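Local coordinates for putative epoxide hydrolase protein (Klebsiella pneumoniae subsp. pneumoniae, PDB 5BOV), which is probably a hydrolase of the alpha/beta-hydrolase fold, putatively acting on epoxides or possibly on monoacylglycerols, at residues Q12-G17 and I21-I26; G83-M88 and Y217-G222; S134-S139 and R266-G271; Q159-T164 and H176-F181. One frame throughout, in Å; residues are numbered along the deposited sequence. Where two conformers were deposited one is given.

Contact 1 (Q12-G17 and I21-I26)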
loop_
_atom_site.group_PDB
_atom_site.type_symbol
_atom_site.label_atom_id
_atom_site.label_comp_id
_atom_site.label_asym_id
_atom_site.label_seq_id
_atom_site.Cartn_x
_atom_site.Cartn_y
_atom_site.Cartn_z
ATOM N N GLN A 12 17.152 -4.925 5.087
ATOM C CA GLN A 12 17.306 -5.043 6.545
ATOM C C GLN A 12 16.113 -5.808 7.097
ATOM O O GLN A 12 15.080 -5.913 6.446
ATOM C CB GLN A 12 17.290 -3.670 7.215
ATOM C CG GLN A 12 18.159 -2.564 6.607
ATOM C CD GLN A 12 19.573 -2.904 6.687
ATOM O OE1 GLN A 12 20.058 -3.389 7.716
ATOM N NE2 GLN A 12 20.307 -2.669 5.584
ATOM N N GLN A 13 16.275 -6.323 8.308
ATOM C CA GLN A 13 15.241 -7.139 8.972
ATOM C C GLN A 13 15.090 -6.676 10.393
ATOM O O GLN A 13 16.095 -6.399 11.084
ATOM C CB GLN A 13 15.609 -8.617 8.955
ATOM C CG GLN A 13 15.801 -9.235 7.605
ATOM C CD GLN A 13 14.562 -9.402 6.700
ATOM O OE1 GLN A 13 14.676 -9.317 5.481
ATOM N NE2 GLN A 13 13.412 -9.606 7.271
ATOM N N ILE A 14 13.860 -6.566 10.867
ATOM C CA ILE A 14 13.629 -6.162 12.265
ATOM C C ILE A 14 12.376 -6.800 12.823
ATOM O O ILE A 14 11.360 -6.888 12.152
ATOM C CB ILE A 14 13.626 -4.594 12.404
ATOM C CG1 ILE A 14 13.824 -4.161 13.869
ATOM C CG2 ILE A 14 12.344 -3.961 11.875
ATOM C CD1 ILE A 14 14.205 -2.703 14.067
ATOM N N ARG A 15 12.431 -7.209 14.096
ATOM C CA ARG A 15 11.246 -7.688 14.779
ATOM C C ARG A 15 10.291 -6.538 15.053
ATOM O O ARG A 15 10.693 -5.500 15.605
ATOM C CB ARG A 15 11.655 -8.384 16.080
ATOM C CG ARG A 15 10.505 -9.045 16.876
ATOM C CD ARG A 15 11.022 -9.524 18.255
ATOM N NE ARG A 15 12.047 -10.537 17.989
ATOM C CZ ARG A 15 11.843 -11.853 17.875
ATOM N NH1 ARG A 15 10.651 -12.368 18.144
ATOM N NH2 ARG A 15 12.860 -12.646 17.523
ATOM N N ALA A 16 9.047 -6.671 14.647
ATOM C CA ALA A 16 8.085 -5.649 14.857
ATOM C C ALA A 16 6.713 -6.311 14.989
ATOM O O ALA A 16 6.121 -6.789 14.019
ATOM C CB ALA A 16 8.083 -4.663 13.680
ATOM N N GLY A 17 6.178 -6.300 16.215
ATOM C CA GLY A 17 4.840 -6.836 16.446
ATOM C C GLY A 17 4.845 -8.332 16.201
ATOM O O GLY A 17 5.657 -9.069 16.765
ATOM N N ILE A 21 10.005 -7.840 9.813
ATOM C CA ILE A 21 9.759 -7.051 8.665
ATOM C C ILE A 21 11.039 -6.888 7.898
ATOM O O ILE A 21 12.076 -6.479 8.469
ATOM C CB ILE A 21 9.167 -5.667 9.056
ATOM C CG1 ILE A 21 7.749 -5.871 9.572
ATOM C CG2 ILE A 21 9.108 -4.735 7.814
ATOM C CD1 ILE A 21 7.053 -4.611 10.097
ATOM N N GLY A 22 10.969 -7.146 6.576
ATOM C CA GLY A 22 12.030 -6.818 5.638
ATOM C C GLY A 22 11.864 -5.422 5.037
ATOM O O GLY A 22 10.782 -5.069 4.626
ATOM N N TYR A 23 12.928 -4.607 5.052
ATOM C CA TYR A 23 12.832 -3.198 4.622
ATOM C C TYR A 23 14.123 -2.639 4.120
ATOM O O TYR A 23 15.200 -3.015 4.562
ATOM C CB TYR A 23 12.233 -2.319 5.731
ATOM C CG TYR A 23 13.133 -2.205 6.941
ATOM C CD1 TYR A 23 13.270 -3.262 7.853
ATOM C CD2 TYR A 23 13.849 -1.069 7.167
ATOM C CE1 TYR A 23 14.162 -3.189 8.911
ATOM C CE2 TYR A 23 14.740 -0.954 8.258
ATOM C CZ TYR A 23 14.884 -1.993 9.119
ATOM O OH TYR A 23 15.745 -1.934 10.164
ATOM N N VAL A 24 14.042 -1.678 3.209
ATOM C CA VAL A 24 15.150 -0.802 2.860
ATOM C C VAL A 24 15.137 0.411 3.776
ATOM O O VAL A 24 14.100 0.887 4.192
ATOM C CB VAL A 24 14.960 -0.311 1.428
ATOM C CG1 VAL A 24 15.991 0.692 1.026
ATOM C CG2 VAL A 24 14.956 -1.473 0.485
ATOM N N ASP A 25 16.346 0.823 4.161
ATOM C CA ASP A 25 16.530 2.012 5.018
ATOM C C ASP A 25 17.741 2.766 4.484
ATOM O O ASP A 25 18.862 2.344 4.694
ATOM C CB ASP A 25 16.749 1.550 6.470
ATOM C CG ASP A 25 16.896 2.681 7.458
ATOM O OD1 ASP A 25 16.922 3.860 7.064
ATOM O OD2 ASP A 25 16.974 2.332 8.663
ATOM N N ILE A 26 17.476 3.846 3.764
ATOM C CA ILE A 26 18.522 4.586 3.082
ATOM C C ILE A 26 18.399 6.073 3.383
ATOM O O ILE A 26 17.388 6.583 3.932
ATOM C CB ILE A 26 18.544 4.383 1.599
ATOM C CG1 ILE A 26 17.192 4.763 0.957
ATOM C CG2 ILE A 26 18.988 2.950 1.329
ATOM C CD1 ILE A 26 17.250 4.640 -0.550
HETATM O O HOH W 1 18.768 -0.757 3.373
HETATM O O HOH W 2 17.231 -3.784 11.404
#
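Four backbone hydrogen bonds join Gln-12 to Tyr-23 and Ile-14 to Ile-21, the two hydrogen-bonded pairs of an antiparallel hairpin ladder. Gln-12 N reaches Tyr-23 O at 2.8 Å, and Ile-21 N reaches Ile-14 O at 2.9 Å. Between them Gln-13 and Gly-22 form a non-hydrogen-bonded pair, where CA-H...O contacts run from Gly-22 CA to Gln-12 O and from Gln-13 CA to Ile-21 O, each 3.3 Å.

Apolar contacts gather on the face that carries Gln-12, Ile-14, Ile-21 and Tyr-23. Because CG of Tyr-23 stands between its own backbone N and carbonyl carbon (chi1 67°), the ring leans back over the neighbouring strand. Gln-12 CB sits over one ring face as a CH-pi donor, 3.7 Å from the Tyr-23 ring centroid, while Ile-14 CG2 approaches Tyr-23 CE1 obliquely at 3.6 Å. Nearer the turn, Ile-21 CD1 meets Ala-16 CB.

On the other face the Gln-13 amide folds across Gly-22, with NE2 3.5 Å from Gly-22 CA; Thr-71 and Asn-20 hold its polar end. One water bridges Gln-13 O and Tyr-23 OH, the latter at 2.7 Å from that water.

Strand 12-16 forms one edge of the mixed sheet. Strand 19-26 pairs on its far side with strand 59-74, and Leu-95 and Ala-98 of helix 85-98 cover Ile-14.

Contact 2 (G83-M88 and Y217-G222); sequences GQPSAM and YRWRLG
One face of the Trp-219 indole carries both Gln-84 and Pro-85, each set over a different ring of the bicycle. Gln-84 CB lies above the five-membered ring, 3.6 Å from the centroid of that Trp-219 ring and 12° off its normal. Pro-85 CD is placed in the same way, 3.4 Å from the centroid of the six-membered ring of Trp-219. Both are CH-pi contacts, so two consecutive residues span the length of the indole. Pro-85 CG adds a further touch at Trp-219 CZ3, 3.5 Å away, toward the outer end of the ring. No hydrogen bond crosses between the segments.

With CG of Trp-219 trans to the backbone N (chi1 -173°), the indole projects from its helix and presents its broad side to the start of helix 85-98. The Gln-84 amide is inclined by 32° to the indole, and its polar atoms are engaged by other residues: OE1 accepts from Asn-82 ND2 and Glu-227 N, and NE2 binds Glu-234 OE2. These bonds hold the end of the glutamine while its CB rests on the tryptophan.

Gln-84 occupies the N-cap position of helix 85-98, with Pro-85 in its first turn. Helix 209-220 finishes in a Schellman motif at Gly-222, where Gly-222 N bonds to Trp-219 O at 2.9 Å. Two CH-pi contacts on one indole face thus join the start of helix 85-98, in the sheet-bearing core of the alpha/beta-hydrolase fold, to the last turn of helix 209-220, in the helical insertion that follows strand 127-133.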
loop_
_atom_site.group_PDB
_atom_site.type_symbol
_atom_site.label_atom_id
_atom_site.label_comp_id
_atom_site.label_asym_id
_atom_site.label_seq_id
_atom_site.Cartn_x
_atom_site.Cartn_y
_atom_site.Cartn_z
ATOM N N GLY A 83 -5.209 -10.545 6.339
ATOM C CA GLY A 83 -5.123 -9.345 5.496
ATOM C C GLY A 83 -6.113 -8.226 5.775
ATOM O O GLY A 83 -6.255 -7.295 4.955
ATOM N N GLN A 84 -6.680 -8.158 6.979
ATOM C CA GLN A 84 -7.634 -7.055 7.222
ATOM C C GLN A 84 -6.891 -5.712 7.331
ATOM O O GLN A 84 -5.681 -5.675 7.692
ATOM C CB GLN A 84 -8.410 -7.280 8.517
ATOM C CG GLN A 84 -7.680 -7.075 9.809
ATOM C CD GLN A 84 -8.566 -7.387 10.998
ATOM O OE1 GLN A 84 -8.472 -8.472 11.629
ATOM N NE2 GLN A 84 -9.444 -6.432 11.338
ATOM N N PRO A 85 -7.551 -4.620 7.029
ATOM C CA PRO A 85 -6.815 -3.371 6.831
ATOM C C PRO A 85 -6.055 -2.888 8.043
ATOM O O PRO A 85 -4.875 -2.438 7.919
ATOM C CB PRO A 85 -7.904 -2.364 6.407
ATOM C CG PRO A 85 -8.973 -3.217 5.759
ATOM C CD PRO A 85 -8.954 -4.471 6.593
ATOM N N SER A 86 -6.650 -2.926 9.242
ATOM C CA SER A 86 -5.976 -2.357 10.364
ATOM C C SER A 86 -4.753 -3.170 10.818
ATOM O O SER A 86 -3.877 -2.648 11.523
ATOM C CB SER A 86 -6.916 -2.100 11.547
ATOM O OG SER A 86 -7.494 -3.345 11.990
ATOM N N ALA A 87 -4.673 -4.440 10.417
ATOM C CA ALA A 87 -3.520 -5.278 10.766
ATOM C C ALA A 87 -2.262 -4.721 10.108
ATOM O O ALA A 87 -1.208 -4.633 10.749
ATOM C CB ALA A 87 -3.768 -6.734 10.404
HETATM N N MSE A 88 -2.363 -4.285 8.852
HETATM C CA MSE A 88 -1.237 -3.719 8.167
HETATM C C MSE A 88 -0.865 -2.374 8.733
HETATM O O MSE A 88 0.329 -2.069 8.830
HETATM C CB MSE A 88 -1.499 -3.613 6.662
HETATM C CG MSE A 88 -1.771 -5.027 6.115
HETATM SE SE MSE A 88 -1.997 -4.916 4.182
HETATM C CE MSE A 88 -3.018 -6.603 3.969
ATOM N N TYR A 217 -9.023 -9.763 0.433
ATOM C CA TYR A 217 -10.214 -9.610 -0.404
ATOM C C TYR A 217 -11.488 -10.272 0.200
ATOM O O TYR A 217 -12.573 -9.678 0.112
ATOM C CB TYR A 217 -9.932 -10.008 -1.857
ATOM C CG TYR A 217 -9.010 -9.028 -2.464
ATOM C CD1 TYR A 217 -9.408 -7.710 -2.718
ATOM C CD2 TYR A 217 -7.668 -9.315 -2.663
ATOM C CE1 TYR A 217 -8.504 -6.741 -3.181
ATOM C CE2 TYR A 217 -6.807 -8.364 -3.186
ATOM C CZ TYR A 217 -7.228 -7.081 -3.418
ATOM O OH TYR A 217 -6.307 -6.124 -3.830
ATOM N N ARG A 218 -11.310 -11.358 0.954
ATOM C CA ARG A 218 -12.446 -11.914 1.661
ATOM C C ARG A 218 -12.881 -10.976 2.779
ATOM O O ARG A 218 -14.108 -10.754 2.981
ATOM C CB ARG A 218 -12.181 -13.311 2.153
ATOM C CG ARG A 218 -12.137 -14.279 0.995
ATOM C CD ARG A 218 -11.810 -15.683 1.462
ATOM N NE ARG A 218 -11.651 -16.508 0.240
ATOM C CZ ARG A 218 -11.408 -17.797 0.243
ATOM N NH1 ARG A 218 -11.286 -18.435 1.416
ATOM N NH2 ARG A 218 -11.226 -18.449 -0.922
ATOM N N TRP A 219 -11.943 -10.386 3.520
ATOM C CA TRP A 219 -12.354 -9.447 4.547
ATOM C C TRP A 219 -13.120 -8.271 3.957
ATOM O O TRP A 219 -14.141 -7.876 4.469
ATOM C CB TRP A 219 -11.146 -8.928 5.386
ATOM C CG TRP A 219 -11.569 -8.075 6.586
ATOM C CD1 TRP A 219 -11.687 -8.491 7.870
ATOM C CD2 TRP A 219 -11.879 -6.685 6.594
ATOM N NE1 TRP A 219 -12.101 -7.482 8.664
ATOM C CE2 TRP A 219 -12.213 -6.347 7.906
ATOM C CE3 TRP A 219 -11.959 -5.715 5.617
ATOM C CZ2 TRP A 219 -12.547 -5.086 8.274
ATOM C CZ3 TRP A 219 -12.278 -4.452 5.978
ATOM C CH2 TRP A 219 -12.579 -4.133 7.291
ATOM N N ARG A 220 -12.648 -7.759 2.820
ATOM C CA ARG A 220 -13.207 -6.581 2.224
ATOM C C ARG A 220 -14.680 -6.801 1.836
ATOM O O ARG A 220 -15.465 -5.877 1.910
ATOM C CB ARG A 220 -12.410 -6.254 0.978
ATOM C CG ARG A 220 -12.792 -4.991 0.296
ATOM C CD ARG A 220 -11.829 -4.779 -0.882
ATOM N NE ARG A 220 -12.446 -3.833 -1.818
ATOM C CZ ARG A 220 -12.489 -2.534 -1.646
ATOM N NH1 ARG A 220 -11.916 -1.963 -0.580
ATOM N NH2 ARG A 220 -13.105 -1.794 -2.557
ATOM N N LEU A 221 -15.002 -8.044 1.449
ATOM C CA LEU A 221 -16.334 -8.444 1.036
ATOM C C LEU A 221 -17.225 -8.888 2.202
ATOM O O LEU A 221 -18.375 -9.295 1.984
ATOM C CB LEU A 221 -16.235 -9.533 -0.011
ATOM C CG LEU A 221 -15.625 -9.128 -1.362
ATOM C CD1 LEU A 221 -15.371 -10.340 -2.197
ATOM C CD2 LEU A 221 -16.529 -8.133 -2.054
ATOM N N GLY A 222 -16.714 -8.830 3.410
ATOM C CA GLY A 222 -17.466 -9.231 4.574
ATOM C C GLY A 222 -17.521 -10.731 4.746
ATOM O O GLY A 222 -18.390 -11.210 5.456
#

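Contact 3 (S134-S139 and R266-G271)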
loop_
_atom_site.group_PDB
_atom_site.type_symbol
_atom_site.label_atom_id
_atom_site.label_comp_id
_atom_site.label_asym_id
_atom_site.label_seq_id
_atom_site.Cartn_x
_atom_site.Cartn_y
_atom_site.Cartn_z
ATOM N N SER A 134 -4.938 7.727 -5.251
ATOM C CA SER A 134 -6.392 7.389 -5.382
ATOM C C SER A 134 -7.234 7.828 -4.201
ATOM O O SER A 134 -8.372 7.387 -4.083
ATOM C CB SER A 134 -6.637 5.927 -5.780
ATOM O OG SER A 134 -5.931 5.648 -6.989
ATOM N N GLY A 135 -6.707 8.701 -3.337
ATOM C CA GLY A 135 -7.538 9.384 -2.385
ATOM C C GLY A 135 -7.722 8.631 -1.071
ATOM O O GLY A 135 -6.787 8.220 -0.434
ATOM N N TYR A 136 -8.972 8.617 -0.630
ATOM C CA TYR A 136 -9.307 8.102 0.700
ATOM C C TYR A 136 -9.747 6.659 0.474
ATOM O O TYR A 136 -10.835 6.390 -0.080
ATOM C CB TYR A 136 -10.459 8.906 1.312
ATOM C CG TYR A 136 -10.841 8.497 2.734
ATOM C CD1 TYR A 136 -10.198 9.069 3.834
ATOM C CD2 TYR A 136 -11.880 7.624 2.954
ATOM C CE1 TYR A 136 -10.565 8.751 5.130
ATOM C CE2 TYR A 136 -12.278 7.305 4.262
ATOM C CZ TYR A 136 -11.633 7.876 5.333
ATOM O OH TYR A 136 -12.024 7.508 6.606
ATOM N N LEU A 137 -8.950 5.710 0.950
ATOM C CA LEU A 137 -9.168 4.291 0.679
ATOM C C LEU A 137 -9.582 3.473 1.902
ATOM O O LEU A 137 -9.669 2.275 1.778
ATOM C CB LEU A 137 -7.936 3.680 0.055
ATOM C CG LEU A 137 -7.568 4.227 -1.320
ATOM C CD1 LEU A 137 -6.529 3.397 -2.001
ATOM C CD2 LEU A 137 -8.783 4.361 -2.186
ATOM N N ILE A 138 -9.940 4.127 2.999
ATOM C CA ILE A 138 -10.480 3.465 4.134
ATOM C C ILE A 138 -11.944 3.096 3.792
ATOM O O ILE A 138 -12.724 3.973 3.370
ATOM C CB ILE A 138 -10.455 4.384 5.353
ATOM C CG1 ILE A 138 -9.000 4.599 5.810
ATOM C CG2 ILE A 138 -11.240 3.770 6.531
ATOM C CD1 ILE A 138 -8.806 5.671 6.819
ATOM N N SER A 139 -12.340 1.874 4.135
ATOM C CA SER A 139 -13.734 1.523 3.998
ATOM C C SER A 139 -14.068 0.516 5.090
ATOM O O SER A 139 -13.402 0.438 6.137
ATOM C CB SER A 139 -13.959 0.926 2.617
ATOM O OG SER A 139 -15.354 0.830 2.320
ATOM N N ARG A 266 -12.836 14.729 -1.525
ATOM C CA ARG A 266 -12.262 16.032 -1.082
ATOM C C ARG A 266 -12.467 16.251 0.423
ATOM O O ARG A 266 -11.533 16.624 1.131
ATOM C CB ARG A 266 -12.814 17.185 -1.881
ATOM C CG ARG A 266 -12.444 18.546 -1.340
ATOM C CD ARG A 266 -10.963 18.811 -1.429
ATOM N NE ARG A 266 -10.532 20.039 -0.736
ATOM C CZ ARG A 266 -10.146 20.119 0.550
ATOM N NH1 ARG A 266 -10.163 19.094 1.320
ATOM N NH2 ARG A 266 -9.713 21.258 1.042
ATOM N N ALA A 267 -13.689 15.964 0.871
ATOM C CA ALA A 267 -14.039 16.292 2.230
ATOM C C ALA A 267 -13.608 15.244 3.226
ATOM O O ALA A 267 -13.885 15.421 4.413
ATOM C CB ALA A 267 -15.554 16.525 2.323
ATOM N N LYS A 268 -12.845 14.232 2.793
ATOM C CA LYS A 268 -12.249 13.305 3.742
ATOM C C LYS A 268 -10.921 13.785 4.267
ATOM O O LYS A 268 -10.401 13.169 5.210
ATOM C CB LYS A 268 -12.058 11.947 3.118
ATOM C CG LYS A 268 -13.290 11.337 2.508
ATOM C CD LYS A 268 -14.427 11.330 3.485
ATOM C CE LYS A 268 -14.202 10.451 4.688
ATOM N NZ LYS A 268 -15.410 10.488 5.577
ATOM N N PHE A 269 -10.416 14.904 3.800
ATOM C CA PHE A 269 -9.106 15.402 4.234
ATOM C C PHE A 269 -9.372 16.830 4.787
ATOM O O PHE A 269 -9.717 17.743 4.003
ATOM C CB PHE A 269 -8.191 15.433 3.067
ATOM C CG PHE A 269 -7.918 14.074 2.507
ATOM C CD1 PHE A 269 -6.987 13.239 3.123
ATOM C CD2 PHE A 269 -8.654 13.612 1.468
ATOM C CE1 PHE A 269 -6.806 11.958 2.635
ATOM C CE2 PHE A 269 -8.440 12.296 0.974
ATOM C CZ PHE A 269 -7.500 11.511 1.546
ATOM N N THR A 270 -9.341 16.947 6.104
ATOM C CA THR A 270 -9.794 18.124 6.768
ATOM C C THR A 270 -8.701 19.113 7.125
ATOM O O THR A 270 -9.030 20.141 7.714
ATOM C CB THR A 270 -10.611 17.759 8.015
ATOM O OG1 THR A 270 -9.863 16.869 8.851
ATOM C CG2 THR A 270 -11.908 17.087 7.623
ATOM N N GLY A 271 -7.427 18.750 6.853
ATOM C CA GLY A 271 -6.339 19.673 7.020
ATOM C C GLY A 271 -5.913 20.264 5.694
ATOM O O GLY A 271 -6.691 20.494 4.786
#
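Tyr-136 and Lys-268 meet where two loops of the alpha/beta-hydrolase fold come together, one following strand 127-133 and the other leading into strand 273-278. The lysine chain lies across the tyrosine ring at a slant. Its CB is 3.5 Å from Tyr-136 CD1, near the root of the ring, and its CE is over the ring face toward the phenol end, 3.8 Å from the Tyr-136 centroid and 16° off the normal. Successive bends at chi2 and chi3 (-52° and -65°) curl the aliphatic chain so that both CB and CE rest on the ring, with CE in a CH-pi contact. The ammonium is farther off: a cation-pi attraction from NZ could at most be weak.

Phe-269 takes a different position. It brings its rim toward Tyr-136 and the preceding peptide, with CZ 3.9 Å from Tyr-136 CB and Gly-135 C near the plane of the phenylalanine ring. Tyr-136 is therefore covered on one face by an alkyl chain and met near its plane, at the edge, by an aromatic carbon.

Beyond the two segments, Thr-247 and Thr-249 of strand 247-252 touch Phe-269, and its ring also meets Tyr-273. The polar ends of the main pair are both satisfied by backbone carbonyls of one neighbouring stretch: Tyr-136 OH bonds to Pro-241 O, and Lys-268 NZ bonds to Leu-240 O.

Contact 4 (Q159-T164 and H176-F181); sequences QFYFAT and HDFAKF
The Phe-178 ring touches both Tyr-161 and Phe-162. Its CE2 lies 3.5 Å from Tyr-161 CE2, and its CE1, on the opposite flank, lies 3.6 Å from Phe-162 CZ. The Tyr-161 and Phe-178 rings are almost parallel, their planes 3° apart, yet neither covers the other: they meet rim to rim with centroids separated by 5.6 Å. Phe-162 comes in obliquely, its plane turned 42° from that of Phe-178. These contacts are apolar throughout.

Phe-178 holds CG opposite the backbone N (chi1 -166°), which carries its ring out from helix 175-186 to bridge a gap of 11.5 Å between Phe-178 CA and Tyr-161 CA. Behind Tyr-161, its carbonyl O accepts from two donors of Thr-164, OG1 at 2.8 Å and N at 3.1 Å. Thr-164 also N-caps the following helix, its OG1 bonding Gly-167 N.

Further out, Tyr-171 and Trp-157 join Phe-178, while Trp-40 and Tyr-171 meet Phe-162. Tyr-161, Phe-162 and Phe-178 thus form an aromatic cluster joining two helices in the all-helical insertion that follows strand 127-133, as in the cap or lid of alpha/beta hydrolases.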
loop_
_atom_site.group_PDB
_atom_site.type_symbol
_atom_site.label_atom_id
_atom_site.label_comp_id
_atom_site.label_asym_id
_atom_site.label_seq_id
_atom_site.Cartn_x
_atom_site.Cartn_y
_atom_site.Cartn_z
ATOM N N GLN A 159 -11.467 -9.826 -6.972
ATOM C CA GLN A 159 -11.779 -9.958 -5.578
ATOM C C GLN A 159 -12.847 -11.016 -5.411
ATOM O O GLN A 159 -12.867 -11.776 -4.441
ATOM C CB GLN A 159 -12.197 -8.627 -4.948
ATOM C CG GLN A 159 -13.590 -8.103 -5.188
ATOM C CD GLN A 159 -13.841 -6.769 -4.441
ATOM O OE1 GLN A 159 -13.065 -6.371 -3.552
ATOM N NE2 GLN A 159 -14.852 -6.090 -4.817
ATOM N N PHE A 160 -13.746 -11.071 -6.365
ATOM C CA PHE A 160 -14.810 -12.136 -6.369
ATOM C C PHE A 160 -14.242 -13.510 -6.716
ATOM O O PHE A 160 -14.608 -14.519 -6.031
ATOM C CB PHE A 160 -15.976 -11.810 -7.265
ATOM C CG PHE A 160 -16.483 -10.404 -7.063
ATOM C CD1 PHE A 160 -17.182 -10.072 -5.913
ATOM C CD2 PHE A 160 -16.281 -9.446 -8.033
ATOM C CE1 PHE A 160 -17.600 -8.768 -5.680
ATOM C CE2 PHE A 160 -16.679 -8.141 -7.800
ATOM C CZ PHE A 160 -17.353 -7.811 -6.637
ATOM N N TYR A 161 -13.297 -13.565 -7.653
ATOM C CA TYR A 161 -12.551 -14.804 -7.864
ATOM C C TYR A 161 -11.930 -15.338 -6.558
ATOM O O TYR A 161 -12.077 -16.494 -6.153
ATOM C CB TYR A 161 -11.462 -14.538 -8.876
ATOM C CG TYR A 161 -10.680 -15.748 -9.351
ATOM C CD1 TYR A 161 -11.329 -16.850 -9.951
ATOM C CD2 TYR A 161 -9.327 -15.797 -9.313
ATOM C CE1 TYR A 161 -10.615 -17.936 -10.447
ATOM C CE2 TYR A 161 -8.601 -16.867 -9.814
ATOM C CZ TYR A 161 -9.227 -17.943 -10.412
ATOM O OH TYR A 161 -8.488 -19.010 -10.892
ATOM N N PHE A 162 -11.235 -14.427 -5.842
ATOM C CA PHE A 162 -10.527 -14.764 -4.593
ATOM C C PHE A 162 -11.481 -15.201 -3.440
ATOM O O PHE A 162 -11.067 -15.809 -2.481
ATOM C CB PHE A 162 -9.614 -13.623 -4.108
ATOM C CG PHE A 162 -8.465 -13.278 -5.050
ATOM C CD1 PHE A 162 -7.919 -14.211 -5.917
ATOM C CD2 PHE A 162 -7.914 -12.001 -4.989
ATOM C CE1 PHE A 162 -6.919 -13.830 -6.784
ATOM C CE2 PHE A 162 -6.890 -11.626 -5.835
ATOM C CZ PHE A 162 -6.383 -12.572 -6.721
ATOM N N ALA A 163 -12.769 -14.919 -3.580
ATOM C CA ALA A 163 -13.739 -15.323 -2.581
ATOM C C ALA A 163 -14.062 -16.823 -2.649
ATOM O O ALA A 163 -14.741 -17.302 -1.769
ATOM C CB ALA A 163 -15.006 -14.515 -2.755
ATOM N N THR A 164 -13.640 -17.515 -3.720
ATOM C CA THR A 164 -13.923 -18.912 -3.941
ATOM C C THR A 164 -12.712 -19.788 -3.761
ATOM O O THR A 164 -11.578 -19.318 -3.924
ATOM C CB THR A 164 -14.476 -19.162 -5.345
ATOM O OG1 THR A 164 -13.475 -18.948 -6.322
ATOM C CG2 THR A 164 -15.690 -18.251 -5.613
ATOM N N HIS A 176 2.482 -15.943 -10.574
ATOM C CA HIS A 176 3.190 -15.088 -11.480
ATOM C C HIS A 176 2.363 -14.584 -12.638
ATOM O O HIS A 176 2.283 -13.388 -12.972
ATOM C CB HIS A 176 4.435 -15.942 -12.004
ATOM C CG HIS A 176 5.317 -15.220 -12.943
ATOM N ND1 HIS A 176 4.983 -14.953 -14.251
ATOM C CD2 HIS A 176 6.566 -14.721 -12.763
ATOM C CE1 HIS A 176 5.982 -14.307 -14.840
ATOM N NE2 HIS A 176 6.947 -14.173 -13.958
ATOM N N ASP A 177 1.736 -15.490 -13.388
ATOM C CA ASP A 177 0.907 -15.100 -14.503
ATOM C C ASP A 177 -0.312 -14.251 -14.129
ATOM O O ASP A 177 -0.725 -13.380 -14.859
ATOM C CB ASP A 177 0.434 -16.312 -15.304
ATOM C CG ASP A 177 1.602 -17.039 -16.016
ATOM O OD1 ASP A 177 2.703 -16.470 -16.154
ATOM O OD2 ASP A 177 1.340 -18.215 -16.401
ATOM N N PHE A 178 -0.879 -14.573 -12.990
ATOM C CA PHE A 178 -2.080 -13.882 -12.527
ATOM C C PHE A 178 -1.714 -12.436 -12.145
ATOM O O PHE A 178 -2.341 -11.495 -12.658
ATOM C CB PHE A 178 -2.730 -14.611 -11.349
ATOM C CG PHE A 178 -4.128 -14.124 -11.065
ATOM C CD1 PHE A 178 -4.378 -12.909 -10.480
ATOM C CD2 PHE A 178 -5.223 -14.905 -11.408
ATOM C CE1 PHE A 178 -5.673 -12.446 -10.266
ATOM C CE2 PHE A 178 -6.516 -14.441 -11.172
ATOM C CZ PHE A 178 -6.761 -13.206 -10.649
ATOM N N ALA A 179 -0.629 -12.279 -11.401
ATOM C CA ALA A 179 -0.229 -10.924 -11.014
ATOM C C ALA A 179 0.174 -10.141 -12.253
ATOM O O ALA A 179 -0.108 -8.935 -12.340
ATOM C CB ALA A 179 0.912 -10.958 -9.996
ATOM N N LYS A 180 0.859 -10.764 -13.203
ATOM C CA LYS A 180 1.271 -10.010 -14.377
ATOM C C LYS A 180 0.057 -9.523 -15.195
ATOM O O LYS A 180 0.037 -8.429 -15.693
ATOM C CB LYS A 180 2.212 -10.853 -15.292
ATOM C CG LYS A 180 2.922 -10.024 -16.361
ATOM C CD LYS A 180 3.895 -10.959 -17.115
ATOM C CE LYS A 180 4.880 -10.161 -17.945
ATOM N NZ LYS A 180 5.886 -11.028 -18.617
ATOM N N PHE A 181 -0.962 -10.396 -15.324
ATOM C CA PHE A 181 -2.179 -10.001 -15.969
ATOM C C PHE A 181 -2.852 -8.806 -15.263
ATOM O O PHE A 181 -3.272 -7.845 -15.909
ATOM C CB PHE A 181 -3.084 -11.247 -16.020
ATOM C CG PHE A 181 -4.360 -11.058 -16.781
ATOM C CD1 PHE A 181 -4.391 -11.151 -18.152
ATOM C CD2 PHE A 181 -5.504 -10.802 -16.126
ATOM C CE1 PHE A 181 -5.589 -11.001 -18.871
ATOM C CE2 PHE A 181 -6.677 -10.643 -16.789
ATOM C CZ PHE A 181 -6.724 -10.686 -18.162
#

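From the N terminus, contact 1 closes first, over a short turn, and sets the hairpin at the edge of the sheet. Contact 2 opens at the start of helix 85-98, and contact 3 opens after strand 127-133, before contact 2 has closed. Contact 4 then opens and closes within both of these longer loops. Contact 2 closes at the end of helix 209-220 and contact 3 closes last, so these two cross. Contacts 2 and 4 touch directly, Arg-218 NE lying 2.9 Å from Phe-162 O. Contact 2 ties the helical insertion to the sheet-bearing core, contact 4 joins two helices within the insertion, and contact 3 joins two loops of the core.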